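Local coordinates for protein chitinase (Paenibacillus sp. FPU-7, PDB 5GZT) that probably hydrolyses internal beta-1,4 linkages of chitin and chitodextrins, as a bacterial endochitinase with two family 18 glycosyl hydrolase regions, at residues T1003-Q1008 / S1013-G1018; D956-H959 / Y964-V967; E386-S391 / T430-L435. All blocks are in the same frame, centred on the assembly; numbering follows the deposited sequence.

How the contacts relate
From the N terminus, contact 3 comes first. It closes a loop of 38 residues in the first family 18 region and joins helix 382-398 to helix 425-447. Contacts 2 and 1 follow in the second family 18 region. Each spans only four intervening residues and ties the end of a helix to the strand that comes next. All three are in series; none nests in or crosses another. Contacts 1 and 2 touch, and their centres are about 8 Å apart; strands 964-967 and 1015-1020 are parallel neighbours. Contact 3 lies on the opposite side of the chain's centre, about 59 Å from contact 1 and about 65 Å from contact 2, centre to centre.

Contact 1: T1003-Q1008 / S1013-G1018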
ATOM      1  N   THR B1003      13.524  -0.777  26.314  1.00 15.63           N
ATOM      2  CA  THR B1003      13.527  -1.880  25.376  1.00 15.41           C
ATOM      3  C   THR B1003      14.800  -1.984  24.586  1.00 15.58           C
ATOM      4  O   THR B1003      15.320  -3.113  24.395  1.00 16.78           O
ATOM      5  CB  THR B1003      12.290  -1.788  24.423  1.00 17.07           C
ATOM      6  OG1 THR B1003      11.134  -1.867  25.238  1.00 16.76           O
ATOM      7  CG2 THR B1003      12.233  -2.880  23.406  1.00 20.25           C
ATOM      8  N   ALA B1004      15.297  -0.870  24.049  1.00 17.75           N
ATOM      9  CA  ALA B1004      16.509  -0.888  23.307  1.00 18.41           C
ATOM     10  C   ALA B1004      17.665  -1.340  24.164  1.00 18.30           C
ATOM     11  O   ALA B1004      18.511  -2.043  23.696  1.00 17.93           O
ATOM     12  CB  ALA B1004      16.834   0.472  22.753  1.00 21.32           C
ATOM     13  N   TYR B1005      17.721  -0.965  25.425  1.00 18.36           N
ATOM     14  CA  TYR B1005      18.804  -1.542  26.294  1.00 17.65           C
ATOM     15  C   TYR B1005      18.703  -3.074  26.392  1.00 17.23           C
ATOM     16  O   TYR B1005      19.714  -3.863  26.319  1.00 17.60           O
ATOM     17  CB  TYR B1005      18.758  -0.940  27.708  1.00 17.27           C
ATOM     18  CG  TYR B1005      19.529   0.346  27.884  1.00 17.97           C
ATOM     19  CD1 TYR B1005      19.183   1.512  27.202  1.00 18.39           C
ATOM     20  CD2 TYR B1005      20.568   0.421  28.801  1.00 17.63           C
ATOM     21  CE1 TYR B1005      19.902   2.704  27.367  1.00 18.42           C
ATOM     22  CE2 TYR B1005      21.288   1.611  28.973  1.00 17.52           C
ATOM     23  CZ  TYR B1005      20.976   2.722  28.283  1.00 17.12           C
ATOM     24  OH  TYR B1005      21.696   3.866  28.551  1.00 19.27           O
ATOM     25  N   ARG B1006      17.472  -3.532  26.509  1.00 15.79           N
ATOM     26  CA  ARG B1006      17.243  -4.970  26.596  1.00 16.33           C
ATOM     27  C   ARG B1006      17.570  -5.676  25.315  1.00 16.17           C
ATOM     28  O   ARG B1006      18.107  -6.805  25.384  1.00 15.74           O
ATOM     29  CB  ARG B1006      15.806  -5.312  27.096  1.00 16.63           C
ATOM     30  CG  ARG B1006      15.690  -5.161  28.629  1.00 19.06           C
ATOM     31  CD  ARG B1006      14.222  -5.181  29.128  1.00 19.91           C
ATOM     32  NE  ARG B1006      13.544  -3.969  28.731  1.00 19.09           N
ATOM     33  CZ  ARG B1006      12.250  -3.729  28.984  1.00 19.72           C
ATOM     34  NH1 ARG B1006      11.500  -4.603  29.682  1.00 19.18           N
ATOM     35  NH2 ARG B1006      11.701  -2.597  28.568  1.00 17.37           N
ATOM     36  N   LYS B1007      17.282  -5.038  24.177  1.00 17.04           N
ATOM     37  CA  LYS B1007      17.649  -5.659  22.894  1.00 20.67           C
ATOM     38  C   LYS B1007      19.165  -5.720  22.657  1.00 22.98           C
ATOM     39  O   LYS B1007      19.614  -6.587  21.941  1.00 20.10           O
ATOM     40  CB  LYS B1007      17.027  -4.979  21.681  1.00 25.90           C
ATOM     41  CG  LYS B1007      15.499  -4.932  21.634  1.00 30.24           C
ATOM     42  CD  LYS B1007      14.828  -6.280  21.579  1.00 34.49           C
ATOM     43  CE  LYS B1007      13.343  -6.079  21.233  1.00 38.06           C
ATOM     44  NZ  LYS B1007      12.560  -7.289  21.648  1.00 38.48           N
ATOM     45  N   GLN B1008      19.943  -4.902  23.377  1.00 22.25           N
ATOM     46  CA  GLN B1008      21.384  -5.055  23.406  1.00 22.99           C
ATOM     47  C   GLN B1008      21.885  -6.151  24.306  1.00 25.12           C
ATOM     48  O   GLN B1008      23.047  -6.425  24.292  1.00 24.89           O
ATOM     49  CB  GLN B1008      22.071  -3.749  23.867  1.00 24.19           C
ATOM     50  CG  GLN B1008      21.895  -2.539  23.029  1.00 25.72           C
ATOM     51  CD  GLN B1008      22.628  -2.701  21.710  1.00 30.91           C
ATOM     52  OE1 GLN B1008      23.847  -2.731  21.643  1.00 30.41           O
ATOM     53  NE2 GLN B1008      21.857  -2.840  20.658  1.00 33.26           N
ATOM     54  N   SER B1013      16.776  -6.694  35.191  1.00 13.99           N
ATOM     55  CA  SER B1013      17.099  -6.486  36.573  1.00 15.37           C
ATOM     56  C   SER B1013      18.407  -5.637  36.796  1.00 16.60           C
ATOM     57  O   SER B1013      18.808  -5.405  37.909  1.00 17.58           O
ATOM     58  CB  SER B1013      17.107  -7.796  37.347  1.00 14.27           C
ATOM     59  OG  SER B1013      18.116  -8.685  36.886  1.00 14.92           O
ATOM     60  N   LYS B1014      19.029  -5.193  35.721  1.00 15.34           N
ATOM     61  CA  LYS B1014      20.155  -4.240  35.821  1.00 15.96           C
ATOM     62  C   LYS B1014      19.796  -2.896  35.271  1.00 14.91           C
ATOM     63  O   LYS B1014      20.655  -2.078  35.028  1.00 13.73           O
ATOM     64  CB  LYS B1014      21.396  -4.901  35.178  1.00 15.90           C
ATOM     65  CG  LYS B1014      21.844  -5.895  36.216  1.00 17.10           C
ATOM     66  CD  LYS B1014      23.169  -6.387  36.065  1.00 20.65           C
ATOM     67  CE  LYS B1014      23.533  -7.258  37.262  1.00 20.40           C
ATOM     68  NZ  LYS B1014      24.908  -7.657  36.904  1.00 18.51           N
ATOM     69  N   LEU B1015      18.495  -2.667  35.144  1.00 13.94           N
ATOM     70  CA  LEU B1015      17.993  -1.401  34.654  1.00 15.15           C
ATOM     71  C   LEU B1015      17.166  -0.664  35.698  1.00 14.49           C
ATOM     72  O   LEU B1015      16.375  -1.248  36.395  1.00 16.16           O
ATOM     73  CB  LEU B1015      17.140  -1.576  33.384  1.00 15.24           C
ATOM     74  CG  LEU B1015      17.913  -2.104  32.158  1.00 16.23           C
ATOM     75  CD1 LEU B1015      16.947  -2.448  30.992  1.00 16.85           C
ATOM     76  CD2 LEU B1015      18.933  -1.102  31.723  1.00 16.87           C
ATOM     77  N   VAL B1016      17.355   0.633  35.749  1.00 13.40           N
ATOM     78  CA  VAL B1016      16.643   1.469  36.659  1.00 14.49           C
ATOM     79  C   VAL B1016      16.002   2.580  35.827  1.00 15.91           C
ATOM     80  O   VAL B1016      16.706   3.271  35.078  1.00 15.75           O
ATOM     81  CB  VAL B1016      17.564   2.052  37.766  1.00 14.30           C
ATOM     82  CG1 VAL B1016      16.761   3.000  38.670  1.00 15.57           C
ATOM     83  CG2 VAL B1016      18.087   0.917  38.625  1.00 13.71           C
ATOM     84  N   ILE B1017      14.684   2.771  36.005  1.00 14.94           N
ATOM     85  CA  ILE B1017      13.958   3.792  35.218  1.00 15.54           C
ATOM     86  C   ILE B1017      14.066   5.136  35.935  1.00 15.94           C
ATOM     87  O   ILE B1017      14.077   5.203  37.148  1.00 17.63           O
ATOM     88  CB  ILE B1017      12.476   3.413  35.002  1.00 16.24           C
ATOM     89  CG1 ILE B1017      11.801   4.394  34.052  1.00 16.88           C
ATOM     90  CG2 ILE B1017      11.771   3.352  36.357  1.00 17.35           C
ATOM     91  CD1 ILE B1017      10.351   3.994  33.592  1.00 18.16           C
ATOM     92  N   GLY B1018      14.207   6.203  35.141  1.00 18.13           N
ATOM     93  CA  GLY B1018      14.552   7.514  35.645  1.00 19.54           C
ATOM     94  C   GLY B1018      13.340   8.485  35.580  1.00 19.66           C
ATOM     95  O   GLY B1018      12.660   8.599  34.532  1.00 20.27           O
TER
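Leu-1015 meets two consecutive residues of helix 998-1007, Tyr-1005 and Arg-1006, and each of its methyls has its own nearest partner. Leu-1015 CD2 lies 3.7 Å from Tyr-1005 CD2, so it comes against the ring carbon next to CG, at a slant to the ring. Leu-1015 CD1 turns to the other residue and lies 3.8 Å from Arg-1006 CG. The fork of the leucine also straddles the base of the tyrosine: Tyr-1005 CB is 4.0 Å from both Leu-1015 CD1 and Leu-1015 CD2. The leucine CG sits anti to its own carbonyl carbon (chi1 -65°), and this turns CG, and with it the forked end, to the helix. All of these touches are apolar, and the arginine gives only its aliphatic part.

The two elements belong to the TIM barrel of a family 18 glycosyl hydrolase. Helix 998-1007 lies in the crossover connection between the parallel strands 964-967 and 1015-1020, and the contact packs its C-terminal part on the start of the second strand.

Further out, polar groups fix the ends of both helix residues. The Tyr-1005 hydroxyl is hydrogen-bonded to Ala-944 O and to Ser-943 OG. Ser-943 closes strand 938-943, which pairs with strand 964-967, and Ala-944 follows it. The tyrosine ring also packs on Tyr-949 and Ile-950 of helix 947-952. The Arg-1006 chain bends at its third torsion (chi3 -70°), beyond the carbon that touches the leucine. Its guanidinium is then gripped at all three nitrogens: NE by Leu-1002 O, NH1 by Gln-1106 OE1 and NH2 by Tyr-1102 OH. The last two partners stand on helix 1093-1106, so Arg-1006 also links two helices of the barrel wall.

Contact 2: D956-H959 / Y964-V967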
ATOM      1  N   ASP B 956      26.213  -4.704  26.252  1.00 18.74           N
ATOM      2  CA  ASP B 956      26.168  -6.142  26.569  0.50 18.27           C
ATOM      3  C   ASP B 956      27.436  -6.616  27.253  1.00 19.46           C
ATOM      4  O   ASP B 956      27.377  -7.659  27.905  1.00 18.55           O
ATOM      5  CB  ASP B 956      25.828  -7.004  25.343  0.50 18.91           C
ATOM      6  CG  ASP B 956      25.257  -8.349  25.710  0.50 18.80           C
ATOM      7  OD1 ASP B 956      24.730  -8.645  26.833  0.50 19.34           O
ATOM      8  OD2 ASP B 956      25.375  -9.186  24.858  0.50 19.13           O
ATOM      9  N   LYS B 957      28.563  -5.856  27.233  1.00 18.24           N
ATOM     10  CA  LYS B 957      29.746  -6.364  27.896  1.00 16.98           C
ATOM     11  C   LYS B 957      29.886  -5.756  29.296  1.00 16.20           C
ATOM     12  O   LYS B 957      30.688  -6.280  30.057  1.00 16.19           O
ATOM     13  CB  LYS B 957      31.049  -6.048  27.125  1.00 20.34           C
ATOM     14  CG  LYS B 957      31.118  -6.692  25.713  1.00 23.25           C
ATOM     15  CD  LYS B 957      32.347  -6.232  24.966  1.00 25.71           C
ATOM     16  CE  LYS B 957      32.357  -6.735  23.524  1.00 33.81           C
ATOM     17  NZ  LYS B 957      33.583  -6.207  22.809  1.00 36.61           N
ATOM     18  N   ILE B 958      29.167  -4.685  29.602  1.00 13.73           N
ATOM     19  CA  ILE B 958      29.439  -4.014  30.879  1.00 16.54           C
ATOM     20  C   ILE B 958      28.511  -4.395  32.035  1.00 17.61           C
ATOM     21  O   ILE B 958      28.897  -4.217  33.200  1.00 16.28           O
ATOM     22  CB  ILE B 958      29.533  -2.545  30.753  1.00 14.66           C
ATOM     23  CG1 ILE B 958      28.239  -1.943  30.347  1.00 14.76           C
ATOM     24  CG2 ILE B 958      30.656  -2.135  29.783  1.00 16.18           C
ATOM     25  CD1 ILE B 958      28.329  -0.451  30.345  1.00 14.88           C
ATOM     26  N   HIS B 959      27.299  -4.886  31.708  1.00 16.54           N
ATOM     27  CA  HIS B 959      26.293  -5.201  32.716  1.00 15.62           C
ATOM     28  C   HIS B 959      26.724  -6.137  33.727  1.00 14.86           C
ATOM     29  O   HIS B 959      26.355  -5.957  34.909  1.00 14.46           O
ATOM     30  CB  HIS B 959      24.862  -5.536  32.174  1.00 16.13           C
ATOM     31  CG  HIS B 959      24.801  -6.779  31.374  1.00 16.12           C
ATOM     32  ND1 HIS B 959      24.748  -8.032  31.937  1.00 16.37           N
ATOM     33  CD2 HIS B 959      24.791  -6.959  30.034  1.00 17.01           C
ATOM     34  CE1 HIS B 959      24.765  -8.944  30.974  1.00 17.11           C
ATOM     35  NE2 HIS B 959      24.741  -8.303  29.807  1.00 18.03           N
ATOM     36  N   TYR B 964      23.458  -2.047  38.647  1.00 12.35           N
ATOM     37  CA  TYR B 964      22.379  -1.572  37.796  1.00 12.44           C
ATOM     38  C   TYR B 964      22.954  -0.407  37.002  1.00 12.58           C
ATOM     39  O   TYR B 964      24.060   0.149  37.366  1.00 10.80           O
ATOM     40  CB  TYR B 964      21.110  -1.137  38.636  1.00 13.16           C
ATOM     41  CG  TYR B 964      21.505  -0.352  39.890  1.00 12.84           C
ATOM     42  CD1 TYR B 964      21.662   0.997  39.844  1.00 13.07           C
ATOM     43  CD2 TYR B 964      21.786  -0.965  41.064  1.00 12.56           C
ATOM     44  CE1 TYR B 964      22.133   1.705  40.940  1.00 12.83           C
ATOM     45  CE2 TYR B 964      22.171  -0.240  42.179  1.00 11.56           C
ATOM     46  CZ  TYR B 964      22.359   1.074  42.116  1.00 11.74           C
ATOM     47  OH  TYR B 964      22.830   1.841  43.202  1.00 13.59           O
ATOM     48  N   MET B 965      22.195   0.010  35.986  1.00 12.19           N
ATOM     49  CA  MET B 965      22.396   1.251  35.209  1.00 14.52           C
ATOM     50  C   MET B 965      21.228   2.149  35.539  1.00 14.85           C
ATOM     51  O   MET B 965      20.095   1.692  35.373  1.00 15.89           O
ATOM     52  CB  MET B 965      22.371   0.945  33.704  1.00 15.03           C
ATOM     53  CG  MET B 965      23.397  -0.094  33.323  1.00 18.36           C
ATOM     54  SD  MET B 965      23.205  -0.374  31.567  1.00 17.44           S
ATOM     55  CE  MET B 965      24.423  -1.656  31.372  1.00 17.73           C
ATOM     56  N   SER B 966      21.466   3.378  35.996  1.00 12.96           N
ATOM     57  CA  SER B 966      20.414   4.351  36.254  1.00 15.60           C
ATOM     58  C   SER B 966      20.193   5.066  34.942  1.00 17.98           C
ATOM     59  O   SER B 966      21.060   5.878  34.528  1.00 16.16           O
ATOM     60  CB  SER B 966      20.820   5.311  37.379  1.00 17.86           C
ATOM     61  OG  SER B 966      20.879   4.647  38.642  1.00 15.46           O
ATOM     62  N   VAL B 967      19.145   4.666  34.171  1.00 15.73           N
ATOM     63  CA  VAL B 967      19.009   5.160  32.840  1.00 14.81           C
ATOM     64  C   VAL B 967      18.228   6.493  32.924  1.00 15.91           C
ATOM     65  O   VAL B 967      17.130   6.603  33.547  1.00 16.56           O
ATOM     66  CB  VAL B 967      18.251   4.190  31.897  1.00 15.30           C
ATOM     67  CG1 VAL B 967      18.271   4.671  30.424  1.00 15.05           C
ATOM     68  CG2 VAL B 967      18.856   2.821  32.006  1.00 14.83           C
TER
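Met-965 reaches from strand 964-967 to the end of helix 955-958, where its methyl CE touches Ile-958 and His-959. The helix segment begins with Asp-956, which stays clear of the strand but can pair with the histidine ring. In one conformer of Asp-956, His-959 NE2 donates to Asp-956 OD1 at 3.0 Å, with an N-H...acceptor angle of 151°. The oxygen lies in the plane of the imidazole and is met on its anti side. Asp-956 has a second conformer, so the bond is doubtful as a permanent one. Lys-957 forms a salt bridge with Glu-954.

Ile-958 is the first residue to touch the strand. Its CG1 lies 4.0 Å from Met-965 CE, and the two side chains run at about a right angle. With CG1 between the backbone N and the carbonyl carbon (chi1 65°), the end of the isoleucine comes nearer the strand than its CB direction would suggest. Ile-958 also packs on Thr-916 and Leu-919 of helix 911-933. His-959 comes next and uses CB, not its ring: Met-965 CE is 4.0 Å from His-959 CB. The ring leads away from the strand.

One methyl therefore serves both residues. The methionine is extended beyond CG (chi3 -177°), which carries CE the full length of the side chain to the helix. Strands 938-943 and 964-967 are parallel neighbours, and the short helix lies in the connection between them. This is the beta-alpha-beta packing of a TIM barrel, with an apolar strand residue directed at the surrounding helices.

Contact 3: E386-S391 / T430-L435; sequences EVFANS and TALLKL
The Phe-388 ring meets Leu-432 through one methyl. Leu-432 CD1 lies 3.6 Å from Phe-388 CD2 and 4.1 Å from Phe-388 CE2, so it sits near the CD2 end of the CD2-CE2 bond. It approaches at a slant, and the two side chains run at about a right angle. Val-316 of strand 315-318 also packs on Phe-388. The second flat group is the Glu-386 carboxylate. Asn-390 ND2, one turn later, donates to Glu-386 OE2 at 2.7 Å. The amide nitrogen comes from above the carboxylate plane, 48° out of it, while the oxygen lies close to the amide plane.

Leu-435 packs on Ala-389 and on the backbone of Glu-386. Its CD2 is 3.9 Å from Ala-389 CB and also 3.9 Å from Glu-386 N. The small alanine probably lets the chains come close here, with Ala-389 CA and Leu-435 CA 7.0 Å apart. Glu-386 bends at its second torsion (chi2 74°), which brings its end back towards the leucine, with OE1 4.1 Å from Leu-435 CD1.

The axes of segments 386-391 and 430-435 approach to 10.0 Å and cross at -43°. Both helices belong to the TIM barrel of the first family 18 region, where strand 403-407 lies between them in the chain.

The chemistry is thus divided. Leucine methyls, the ring and the alanine make an apolar seam, and charge stays at its margin. There Lys-439 forms a salt bridge with Glu-386 OE2, which probably helps to balance the carboxylate and links the two helices by charge as well as by packing.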
ATOM      1  N   GLU B 386     -18.176  13.108 -19.281  1.00 45.34           N
ATOM      2  CA  GLU B 386     -17.335  14.311 -19.325  1.00 42.04           C
ATOM      3  C   GLU B 386     -17.495  15.164 -18.056  1.00 38.50           C
ATOM      4  O   GLU B 386     -16.553  15.685 -17.529  1.00 36.81           O
ATOM      5  CB  GLU B 386     -17.638  15.151 -20.601  1.00 52.34           C
ATOM      6  CG  GLU B 386     -16.865  16.463 -20.752  1.00 45.56           C
ATOM      7  CD  GLU B 386     -15.406  16.296 -21.148  1.00 50.99           C
ATOM      8  OE1 GLU B 386     -15.021  15.228 -21.677  1.00 55.26           O
ATOM      9  OE2 GLU B 386     -14.627  17.264 -20.978  1.00 48.90           O
ATOM     10  N   VAL B 387     -18.701  15.341 -17.569  1.00 42.05           N
ATOM     11  CA  VAL B 387     -18.862  16.157 -16.356  1.00 45.31           C
ATOM     12  C   VAL B 387     -18.112  15.443 -15.170  1.00 42.98           C
ATOM     13  O   VAL B 387     -17.253  16.037 -14.447  1.00 45.27           O
ATOM     14  CB  VAL B 387     -20.374  16.340 -16.006  1.00 45.31           C
ATOM     15  CG1 VAL B 387     -20.527  17.227 -14.778  1.00 42.94           C
ATOM     16  CG2 VAL B 387     -21.190  16.875 -17.205  1.00 47.05           C
ATOM     17  N   PHE B 388     -18.424  14.163 -15.023  1.00 45.44           N
ATOM     18  CA  PHE B 388     -17.826  13.336 -13.990  1.00 41.76           C
ATOM     19  C   PHE B 388     -16.318  13.432 -13.962  1.00 37.17           C
ATOM     20  O   PHE B 388     -15.706  13.926 -12.954  1.00 38.83           O
ATOM     21  CB  PHE B 388     -18.272  11.873 -14.122  1.00 44.67           C
ATOM     22  CG  PHE B 388     -17.754  11.017 -12.991  1.00 50.34           C
ATOM     23  CD1 PHE B 388     -18.471  10.900 -11.802  1.00 49.17           C
ATOM     24  CD2 PHE B 388     -16.491  10.415 -13.076  1.00 53.41           C
ATOM     25  CE1 PHE B 388     -17.957  10.152 -10.744  1.00 47.89           C
ATOM     26  CE2 PHE B 388     -15.985   9.664 -12.008  1.00 52.10           C
ATOM     27  CZ  PHE B 388     -16.725   9.542 -10.842  1.00 44.37           C
ATOM     28  N   ALA B 389     -15.703  13.042 -15.085  1.00 40.12           N
ATOM     29  CA  ALA B 389     -14.228  13.048 -15.191  1.00 35.28           C
ATOM     30  C   ALA B 389     -13.591  14.358 -14.871  1.00 38.45           C
ATOM     31  O   ALA B 389     -12.544  14.430 -14.177  1.00 35.73           O
ATOM     32  CB  ALA B 389     -13.801  12.579 -16.552  1.00 43.41           C
ATOM     33  N   ASN B 390     -14.223  15.430 -15.359  1.00 47.56           N
ATOM     34  CA  ASN B 390     -13.719  16.785 -15.084  1.00 44.63           C
ATOM     35  C   ASN B 390     -13.850  17.074 -13.600  1.00 36.70           C
ATOM     36  O   ASN B 390     -12.895  17.534 -12.944  1.00 38.13           O
ATOM     37  CB  ASN B 390     -14.465  17.839 -15.955  1.00 52.58           C
ATOM     38  CG  ASN B 390     -14.005  17.832 -17.418  1.00 52.83           C
ATOM     39  OD1 ASN B 390     -12.812  17.748 -17.712  1.00 46.36           O
ATOM     40  ND2 ASN B 390     -14.960  17.936 -18.340  1.00 57.39           N
ATOM     41  N   SER B 391     -15.018  16.758 -13.053  1.00 38.85           N
ATOM     42  CA  SER B 391     -15.223  16.834 -11.587  1.00 45.48           C
ATOM     43  C   SER B 391     -14.179  16.062 -10.745  1.00 41.80           C
ATOM     44  O   SER B 391     -13.597  16.584  -9.727  1.00 40.11           O
ATOM     45  CB  SER B 391     -16.617  16.351 -11.218  1.00 48.83           C
ATOM     46  OG  SER B 391     -16.855  16.852  -9.922  1.00 59.08           O
ATOM     47  N   THR B 430     -15.810   0.959 -18.999  1.00 32.64           N
ATOM     48  CA  THR B 430     -14.588   1.014 -19.853  1.00 37.04           C
ATOM     49  C   THR B 430     -14.301   2.414 -20.405  1.00 34.46           C
ATOM     50  O   THR B 430     -13.165   2.972 -20.326  1.00 36.83           O
ATOM     51  CB  THR B 430     -14.720  -0.010 -21.011  1.00 39.76           C
ATOM     52  OG1 THR B 430     -14.822  -1.332 -20.458  1.00 38.49           O
ATOM     53  CG2 THR B 430     -13.512   0.087 -21.959  1.00 40.46           C
ATOM     54  N   ALA B 431     -15.364   3.003 -20.937  1.00 39.39           N
ATOM     55  CA  ALA B 431     -15.285   4.376 -21.520  1.00 39.25           C
ATOM     56  C   ALA B 431     -14.932   5.418 -20.462  1.00 39.42           C
ATOM     57  O   ALA B 431     -14.057   6.273 -20.657  1.00 36.52           O
ATOM     58  CB  ALA B 431     -16.625   4.703 -22.174  1.00 38.15           C
ATOM     59  N   LEU B 432     -15.582   5.308 -19.296  1.00 37.45           N
ATOM     60  CA  LEU B 432     -15.271   6.232 -18.207  1.00 37.47           C
ATOM     61  C   LEU B 432     -13.810   6.171 -17.817  1.00 35.95           C
ATOM     62  O   LEU B 432     -13.134   7.193 -17.617  1.00 34.63           O
ATOM     63  CB  LEU B 432     -16.223   5.971 -17.004  1.00 40.44           C
ATOM     64  CG  LEU B 432     -15.959   6.661 -15.682  1.00 42.94           C
ATOM     65  CD1 LEU B 432     -15.786   8.179 -15.795  1.00 48.80           C
ATOM     66  CD2 LEU B 432     -17.133   6.299 -14.774  1.00 45.63           C
ATOM     67  N   LEU B 433     -13.303   4.945 -17.705  1.00 42.52           N
ATOM     68  CA  LEU B 433     -11.889   4.760 -17.326  1.00 39.61           C
ATOM     69  C   LEU B 433     -10.955   5.308 -18.391  1.00 31.79           C
ATOM     70  O   LEU B 433      -9.933   5.960 -18.098  1.00 32.63           O
ATOM     71  CB  LEU B 433     -11.617   3.269 -17.040  1.00 36.06           C
ATOM     72  CG  LEU B 433     -12.236   2.754 -15.722  1.00 35.48           C
ATOM     73  CD1 LEU B 433     -12.119   1.247 -15.665  1.00 34.56           C
ATOM     74  CD2 LEU B 433     -11.603   3.387 -14.504  1.00 34.82           C
ATOM     75  N   LYS B 434     -11.277   4.985 -19.628  1.00 37.46           N
ATOM     76  CA  LYS B 434     -10.535   5.567 -20.784  1.00 39.86           C
ATOM     77  C   LYS B 434     -10.420   7.089 -20.693  1.00 36.44           C
ATOM     78  O   LYS B 434      -9.309   7.706 -20.716  1.00 36.18           O
ATOM     79  CB  LYS B 434     -11.290   5.160 -22.039  1.00 45.97           C
ATOM     80  CG  LYS B 434     -10.658   5.604 -23.347  1.00 52.12           C
ATOM     81  CD  LYS B 434     -11.434   4.959 -24.494  1.00 59.18           C
ATOM     82  CE  LYS B 434     -10.785   5.220 -25.847  1.00 63.03           C
ATOM     83  NZ  LYS B 434     -10.698   6.675 -26.105  1.00 61.97           N
ATOM     84  N   LEU B 435     -11.587   7.713 -20.532  1.00 38.74           N
ATOM     85  CA  LEU B 435     -11.631   9.148 -20.430  1.00 37.21           C
ATOM     86  C   LEU B 435     -10.723   9.683 -19.354  1.00 44.56           C
ATOM     87  O   LEU B 435      -9.928  10.598 -19.588  1.00 46.36           O
ATOM     88  CB  LEU B 435     -13.057   9.625 -20.225  1.00 42.89           C
ATOM     89  CG  LEU B 435     -13.278  11.148 -20.207  1.00 44.22           C
ATOM     90  CD1 LEU B 435     -12.680  11.875 -21.427  1.00 48.97           C
ATOM     91  CD2 LEU B 435     -14.777  11.377 -20.103  1.00 47.71           C
TER